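Local atomic coordinates of alkaline serine protease AL20 (Nesterenkonia abyssinica, PDB entry 3CP7), a protein that probably hydrolyses peptide bonds as a secreted, thermostable alkaline serine protease with a trypsin-like (chymotrypsin-type) fold. Residues D91-A95 and G206-Y211; Q183-S188 and F199-F203. One frame throughout, in Å; residues are numbered along the deposited sequence.

Interaction 1: residues D91-A95 and G206-Y211; sequences DYAFA and GAQQNY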
ATOM      1  N   ASP A  91     -11.209   4.481   4.060  1.00  7.42           N
ATOM      2  CA  ASP A  91     -11.031   3.555   5.173  1.00  7.63           C
ATOM      3  C   ASP A  91     -11.420   2.142   4.748  1.00  7.93           C
ATOM      4  O   ASP A  91     -12.373   1.562   5.271  1.00  8.25           O
ATOM      5  CB  ASP A  91     -11.836   3.973   6.411  1.00  7.25           C
ATOM      6  CG  ASP A  91     -11.524   3.120   7.628  1.00  8.42           C
ATOM      7  OD1 ASP A  91     -12.331   3.105   8.582  1.00  7.59           O
ATOM      8  OD2 ASP A  91     -10.466   2.457   7.640  1.00  8.73           O
ATOM      9  N   TYR A  92     -10.688   1.610   3.771  1.00  7.68           N
ATOM     10  CA  TYR A  92     -10.829   0.226   3.330  1.00  7.55           C
ATOM     11  C   TYR A  92      -9.426  -0.360   3.185  1.00  7.85           C
ATOM     12  O   TYR A  92      -8.427   0.370   3.083  1.00  8.08           O
ATOM     13  CB  TYR A  92     -11.606   0.122   2.002  1.00  8.08           C
ATOM     14  CG  TYR A  92     -11.095   1.059   0.941  1.00  7.76           C
ATOM     15  CD1 TYR A  92     -11.784   2.241   0.638  1.00  7.69           C
ATOM     16  CD2 TYR A  92      -9.906   0.804   0.254  1.00  7.95           C
ATOM     17  CE1 TYR A  92     -11.303   3.128  -0.320  1.00  8.93           C
ATOM     18  CE2 TYR A  92      -9.414   1.686  -0.693  1.00  8.78           C
ATOM     19  CZ  TYR A  92     -10.115   2.856  -0.980  1.00  7.62           C
ATOM     20  OH  TYR A  92      -9.628   3.742  -1.915  1.00  8.66           O
ATOM     21  N   ALA A  93      -9.358  -1.686   3.175  1.00  7.54           N
ATOM     22  CA  ALA A  93      -8.081  -2.377   3.135  1.00  7.69           C
ATOM     23  C   ALA A  93      -8.314  -3.835   2.846  1.00  7.26           C
ATOM     24  O   ALA A  93      -9.442  -4.315   2.869  1.00  7.65           O
ATOM     25  CB  ALA A  93      -7.347  -2.217   4.462  1.00  8.51           C
ATOM     26  N   PHE A  94      -7.222  -4.537   2.581  1.00  7.52           N
ATOM     27  CA  PHE A  94      -7.282  -5.966   2.330  1.00  7.55           C
ATOM     28  C   PHE A  94      -6.182  -6.630   3.113  1.00  7.88           C
ATOM     29  O   PHE A  94      -5.088  -6.070   3.239  1.00  9.04           O
ATOM     30  CB  PHE A  94      -7.127  -6.234   0.825  1.00  8.31           C
ATOM     31  CG  PHE A  94      -8.193  -5.575   0.002  1.00  7.40           C
ATOM     32  CD1 PHE A  94      -9.411  -6.219  -0.210  1.00  7.71           C
ATOM     33  CD2 PHE A  94      -8.020  -4.279  -0.487  1.00  7.60           C
ATOM     34  CE1 PHE A  94     -10.426  -5.605  -0.923  1.00  8.44           C
ATOM     35  CE2 PHE A  94      -9.030  -3.659  -1.191  1.00  8.59           C
ATOM     36  CZ  PHE A  94     -10.245  -4.304  -1.394  1.00  9.46           C
ATOM     37  N   ALA A  95      -6.458  -7.814   3.641  1.00  7.93           N
ATOM     38  CA  ALA A  95      -5.411  -8.608   4.280  1.00  8.18           C
ATOM     39  C   ALA A  95      -5.241  -9.888   3.489  1.00  8.54           C
ATOM     40  O   ALA A  95      -6.215 -10.573   3.157  1.00  8.69           O
ATOM     41  CB  ALA A  95      -5.765  -8.907   5.737  1.00  8.94           C
ATOM     42  N   GLY A 206      -9.947   3.874  -6.483  1.00  9.00           N
ATOM     43  CA  GLY A 206      -8.912   3.655  -5.468  1.00  8.29           C
ATOM     44  C   GLY A 206      -9.052   2.269  -4.872  1.00  8.22           C
ATOM     45  O   GLY A 206      -8.082   1.485  -4.825  1.00  8.97           O
ATOM     46  N   ALA A 207     -10.264   1.951  -4.422  1.00  7.65           N
ATOM     47  CA  ALA A 207     -10.540   0.637  -3.864  1.00  7.75           C
ATOM     48  C   ALA A 207     -10.293  -0.452  -4.906  1.00  7.98           C
ATOM     49  O   ALA A 207      -9.730  -1.492  -4.579  1.00  7.72           O
ATOM     50  CB  ALA A 207     -11.947   0.571  -3.323  1.00  8.00           C
ATOM     51  N   GLN A 208     -10.688  -0.218  -6.158  1.00  7.92           N
ATOM     52  CA  GLN A 208     -10.503  -1.249  -7.178  1.00  8.31           C
ATOM     53  C   GLN A 208      -9.028  -1.553  -7.423  1.00  8.57           C
ATOM     54  O   GLN A 208      -8.630  -2.717  -7.495  1.00  9.07           O
ATOM     55  CB  GLN A 208     -11.153  -0.846  -8.491  1.00  8.12           C
ATOM     56  CG  GLN A 208     -11.030  -1.962  -9.523  1.00  9.68           C
ATOM     57  CD  GLN A 208     -11.962  -1.811 -10.685  1.00 14.05           C
ATOM     58  OE1 GLN A 208     -12.472  -0.732 -10.946  1.00 16.33           O
ATOM     59  NE2 GLN A 208     -12.170  -2.902 -11.410  1.00 15.31           N
ATOM     60  N   GLN A 209      -8.221  -0.510  -7.544  1.00  9.12           N
ATOM     61  CA  GLN A 209      -6.798  -0.697  -7.778  1.00  8.95           C
ATOM     62  C   GLN A 209      -6.067  -1.289  -6.567  1.00  9.06           C
ATOM     63  O   GLN A 209      -5.141  -2.069  -6.730  1.00  9.37           O
ATOM     64  CB  GLN A 209      -6.160   0.602  -8.239  1.00  9.19           C
ATOM     65  CG  GLN A 209      -6.645   1.009  -9.628  1.00 10.88           C
ATOM     66  CD  GLN A 209      -6.070   2.305 -10.093  1.00 12.15           C
ATOM     67  OE1 GLN A 209      -5.227   2.336 -10.988  1.00 15.83           O
ATOM     68  NE2 GLN A 209      -6.511   3.396  -9.487  1.00 12.44           N
ATOM     69  N   ASN A 210      -6.500  -0.930  -5.354  1.00  8.47           N
ATOM     70  CA  ASN A 210      -5.947  -1.532  -4.139  1.00  8.66           C
ATOM     71  C   ASN A 210      -6.298  -3.024  -4.104  1.00  8.88           C
ATOM     72  O   ASN A 210      -5.449  -3.864  -3.801  1.00  9.17           O
ATOM     73  CB  ASN A 210      -6.511  -0.792  -2.916  1.00  8.61           C
ATOM     74  CG  ASN A 210      -5.645  -0.901  -1.653  1.00  9.99           C
ATOM     75  OD1 ASN A 210      -4.386  -0.834  -1.704  1.00 14.78           O
ATOM     76  ND2 ASN A 210      -6.327  -0.827  -0.487  1.00 11.06           N
ATOM     77  N   TYR A 211      -7.552  -3.348  -4.425  1.00  8.69           N
ATOM     78  CA  TYR A 211      -7.983  -4.739  -4.543  1.00  8.59           C
ATOM     79  C   TYR A 211      -7.205  -5.520  -5.618  1.00  8.55           C
ATOM     80  O   TYR A 211      -6.756  -6.646  -5.365  1.00  8.24           O
ATOM     81  CB  TYR A 211      -9.489  -4.814  -4.845  1.00  9.10           C
ATOM     82  CG  TYR A 211      -9.906  -6.158  -5.385  1.00  8.76           C
ATOM     83  CD1 TYR A 211     -10.106  -6.338  -6.752  1.00  8.90           C
ATOM     84  CD2 TYR A 211     -10.061  -7.260  -4.537  1.00  9.09           C
ATOM     85  CE1 TYR A 211     -10.461  -7.585  -7.263  1.00  9.90           C
ATOM     86  CE2 TYR A 211     -10.416  -8.506  -5.039  1.00  9.73           C
ATOM     87  CZ  TYR A 211     -10.624  -8.648  -6.401  1.00 10.06           C
ATOM     88  OH  TYR A 211     -10.977  -9.879  -6.911  1.00 11.97           O
TER
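The ring of Tyr92 carries Ala207 CB over one face, 3.8 Å from the ring centroid and nearly along its normal, while Asn210 ND2 lies in plane at its edge. Phe94, two residues on, repeats the scheme: Tyr211 CA sits over one face, 4.0 Å from the centroid, and the same ND2 meets the edge at CD2, 3.8 Å away. The pair thus docks the C-terminal helix 205-214 of this trypsin-like fold against strand 93-97 of the first barrel, with segment axes 8.9 Å apart and only 16° from parallel. Both aromatic side chains start out toward the helix; Tyr92 does so with CG between its backbone N and carbonyl carbon (chi1 49°). Its OH comes 3.1 Å from Ala207 N, but the angle is too poor for a hydrogen bond, and the hydroxyl is bonded instead to His90 ND1. Replacing Tyr92 with an alanine would probably leave the Ala207 methyl without its aromatic platform and His90 without its hydroxyl mate. Asn210 ND2 is buried between the two ring edges with no polar partner in the model. The rings of Phe94 and Tyr211 meet obliquely, planes 58° apart, and Phe94 CZ packs 3.6 Å from Tyr211 CB.

Interaction 2: residues Q183-S188 and F199-F203; sequences QNSTNS and FGPYF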
ATOM      1  N   GLN A 183     -19.836  -7.584  -2.695  1.00  8.25           N
ATOM      2  CA  GLN A 183     -19.388  -6.634  -1.688  1.00  8.04           C
ATOM      3  C   GLN A 183     -19.078  -5.295  -2.334  1.00  8.26           C
ATOM      4  O   GLN A 183     -18.419  -5.235  -3.372  1.00  8.31           O
ATOM      5  CB  GLN A 183     -18.157  -7.160  -0.949  1.00  7.99           C
ATOM      6  CG  GLN A 183     -17.675  -6.163   0.102  1.00  7.65           C
ATOM      7  CD  GLN A 183     -16.744  -6.751   1.123  1.00  7.99           C
ATOM      8  OE1 GLN A 183     -16.404  -7.941   1.080  1.00  7.89           O
ATOM      9  NE2 GLN A 183     -16.331  -5.922   2.072  1.00  6.96           N
ATOM     10  N   ASN A 184     -19.549  -4.217  -1.715  1.00  8.05           N
ATOM     11  CA  ASN A 184     -19.387  -2.904  -2.305  1.00  8.16           C
ATOM     12  C   ASN A 184     -19.085  -1.779  -1.300  1.00  7.76           C
ATOM     13  O   ASN A 184     -19.054  -0.601  -1.662  1.00  8.31           O
ATOM     14  CB  ASN A 184     -20.601  -2.591  -3.177  1.00  8.26           C
ATOM     15  CG  ASN A 184     -20.443  -1.321  -3.988  1.00  8.01           C
ATOM     16  OD1 ASN A 184     -19.512  -1.176  -4.810  1.00 10.55           O
ATOM     17  ND2 ASN A 184     -21.381  -0.400  -3.801  1.00  6.98           N
ATOM     18  N   SER A 185     -18.846  -2.161  -0.047  1.00  7.51           N
ATOM     19  CA  SER A 185     -18.259  -1.258   0.948  1.00  7.61           C
ATOM     20  C   SER A 185     -17.917  -2.087   2.176  1.00  7.38           C
ATOM     21  O   SER A 185     -17.959  -3.336   2.144  1.00  7.39           O
ATOM     22  CB  SER A 185     -19.175  -0.065   1.289  1.00  7.64           C
ATOM     23  OG  SER A 185     -18.479   0.879   2.095  1.00  7.93           O
ATOM     24  N   THR A 186     -17.586  -1.385   3.249  1.00  7.99           N
ATOM     25  CA  THR A 186     -17.169  -1.999   4.479  1.00  8.50           C
ATOM     26  C   THR A 186     -17.694  -1.104   5.623  1.00  8.04           C
ATOM     27  O   THR A 186     -17.815   0.122   5.441  1.00  7.95           O
ATOM     28  CB  THR A 186     -15.634  -2.063   4.313  1.00 10.72           C
ATOM     29  OG1 THR A 186     -15.112  -3.380   4.019  1.00 12.14           O
ATOM     30  CG2 THR A 186     -14.770  -0.989   5.026  1.00 11.27           C
ATOM     31  N   ASN A 187     -18.048  -1.698   6.765  1.00  7.51           N
ATOM     32  CA  ASN A 187     -18.366  -0.892   7.948  1.00  7.66           C
ATOM     33  C   ASN A 187     -17.142  -0.104   8.365  1.00  8.08           C
ATOM     34  O   ASN A 187     -16.099  -0.699   8.620  1.00  8.12           O
ATOM     35  CB  ASN A 187     -18.781  -1.764   9.136  1.00  7.83           C
ATOM     36  CG  ASN A 187     -20.025  -2.595   8.856  1.00  8.16           C
ATOM     37  OD1 ASN A 187     -20.970  -2.138   8.202  1.00  8.15           O
ATOM     38  ND2 ASN A 187     -20.027  -3.833   9.354  1.00  9.28           N
ATOM     39  N   SER A 188     -17.261   1.217   8.465  1.00  7.49           N
ATOM     40  CA  SER A 188     -16.106   2.040   8.808  1.00  7.91           C
ATOM     41  C   SER A 188     -16.240   2.874  10.088  1.00  7.73           C
ATOM     42  O   SER A 188     -15.366   2.798  10.957  1.00  8.01           O
ATOM     43  CB  SER A 188     -15.711   2.915   7.615  1.00  7.82           C
ATOM     44  OG  SER A 188     -14.799   3.936   7.987  1.00  7.71           O
ATOM     45  N   PHE A 199     -21.387   4.329   8.553  1.00  8.24           N
ATOM     46  CA  PHE A 199     -20.814   4.839   7.321  1.00  7.66           C
ATOM     47  C   PHE A 199     -19.783   3.889   6.770  1.00  7.73           C
ATOM     48  O   PHE A 199     -19.042   3.240   7.516  1.00  7.93           O
ATOM     49  CB  PHE A 199     -20.243   6.250   7.521  1.00  8.54           C
ATOM     50  CG  PHE A 199     -21.309   7.251   7.825  1.00  8.22           C
ATOM     51  CD1 PHE A 199     -21.736   7.445   9.130  1.00  8.79           C
ATOM     52  CD2 PHE A 199     -21.947   7.936   6.797  1.00  9.28           C
ATOM     53  CE1 PHE A 199     -22.774   8.341   9.421  1.00  9.88           C
ATOM     54  CE2 PHE A 199     -22.992   8.834   7.073  1.00  9.91           C
ATOM     55  CZ  PHE A 199     -23.405   9.030   8.382  1.00  9.74           C
ATOM     56  N   GLY A 200     -19.782   3.807   5.449  1.00  7.52           N
ATOM     57  CA  GLY A 200     -18.833   2.981   4.728  1.00  7.49           C
ATOM     58  C   GLY A 200     -18.299   3.747   3.547  1.00  8.19           C
ATOM     59  O   GLY A 200     -19.011   4.547   2.946  1.00  7.98           O
ATOM     60  N   PRO A 201     -17.037   3.506   3.189  1.00  7.29           N
ATOM     61  CA  PRO A 201     -16.434   4.278   2.108  1.00  7.65           C
ATOM     62  C   PRO A 201     -16.962   3.905   0.729  1.00  7.43           C
ATOM     63  O   PRO A 201     -17.373   2.757   0.498  1.00  7.68           O
ATOM     64  CB  PRO A 201     -14.944   3.928   2.222  1.00  7.64           C
ATOM     65  CG  PRO A 201     -14.957   2.517   2.790  1.00  7.28           C
ATOM     66  CD  PRO A 201     -16.082   2.549   3.791  1.00  7.34           C
ATOM     67  N   TYR A 202     -16.908   4.856  -0.192  1.00  7.72           N
ATOM     68  CA  TYR A 202     -17.275   4.560  -1.568  1.00  7.56           C
ATOM     69  C   TYR A 202     -16.226   3.644  -2.201  1.00  7.79           C
ATOM     70  O   TYR A 202     -15.022   3.925  -2.157  1.00  8.15           O
ATOM     71  CB  TYR A 202     -17.451   5.848  -2.386  1.00  7.94           C
ATOM     72  CG  TYR A 202     -17.918   5.574  -3.794  1.00  8.01           C
ATOM     73  CD1 TYR A 202     -17.023   5.632  -4.860  1.00  8.69           C
ATOM     74  CD2 TYR A 202     -19.242   5.214  -4.047  1.00  8.71           C
ATOM     75  CE1 TYR A 202     -17.446   5.353  -6.155  1.00  8.91           C
ATOM     76  CE2 TYR A 202     -19.668   4.932  -5.345  1.00  9.04           C
ATOM     77  CZ  TYR A 202     -18.763   5.016  -6.384  1.00  8.20           C
ATOM     78  OH  TYR A 202     -19.177   4.724  -7.665  1.00 10.25           O
ATOM     79  N   PHE A 203     -16.682   2.544  -2.794  1.00  7.76           N
ATOM     80  CA  PHE A 203     -15.759   1.655  -3.500  1.00  7.98           C
ATOM     81  C   PHE A 203     -15.600   2.151  -4.939  1.00  8.03           C
ATOM     82  O   PHE A 203     -16.389   1.800  -5.831  1.00  8.78           O
ATOM     83  CB  PHE A 203     -16.254   0.204  -3.466  1.00  8.28           C
ATOM     84  CG  PHE A 203     -15.713  -0.618  -2.302  1.00  7.34           C
ATOM     85  CD1 PHE A 203     -15.251  -0.030  -1.109  1.00  7.84           C
ATOM     86  CD2 PHE A 203     -15.710  -2.003  -2.396  1.00  8.05           C
ATOM     87  CE1 PHE A 203     -14.749  -0.830  -0.057  1.00  9.27           C
ATOM     88  CE2 PHE A 203     -15.237  -2.801  -1.335  1.00  8.94           C
ATOM     89  CZ  PHE A 203     -14.760  -2.212  -0.174  1.00  9.24           C
TER
HETATM   90  O   HOH W   1     -19.530   2.037  -2.332  1.00  8.88           O
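Ser185 OG donates a hydrogen bond of 2.7 Å to Pro201 O, reaching the carbonyl at a C=O...donor angle of 132° and somewhat out of its plane. With OG anti to the backbone N (chi1 -171°), the hydroxyl is carried across to the other chain segment. At the far end the backbone N of Ser188 bonds to Phe199 O (2.9 Å). One water bridges the segments, donating a hydrogen bond to Asn184 O and accepting one from Phe203 N. Within 183-188, Gln183 NE2 returns to Ser185 O (3.1 Å), while its OE1 is bonded to Asn26. Packing centres on Phe203, whose ring turns one face to the backbone of 184-185: Ser185 CA stands over its centre, 3.7 Å from the centroid, and Asn184 C over the same face toward the rim. Pro201 CD rests 3.4 Å from Thr186 O. Close by, Gly200 CA approaches Thr186 O to 3.1 Å, where a CB would clash with that oxygen and with Ser185 OG. Asn184 and Ser185, both opposite Trp173, form a classic beta bulge. The arrangement joins the two outermost strands of the second six-stranded sheet, consistent with closure of the C-terminal barrel of a chymotrypsin-like protease.

Along the chain, residues 91-95 come first, on a strand of the first barrel. The second sheet follows, and interaction 2 closes a short loop of ten residues between 183-188 and 199-203. Helix 205-214 comes soon after strand 197-200 and returns to 91-95, so interaction 1 closes a much longer loop with interaction 2 nested inside it. One ties the C-terminal helix to the first barrel; the other joins edge strands of the second. Their centres are 10 Å apart and they touch: Ser188 OG probably hydrogen-bonds Asp91 OD1 (2.7 Å), and Pro201 CG packs on Tyr92 CD1. Asp91 also bonds His41, consistent with a Ser-His-Asp triad completed by Ser169.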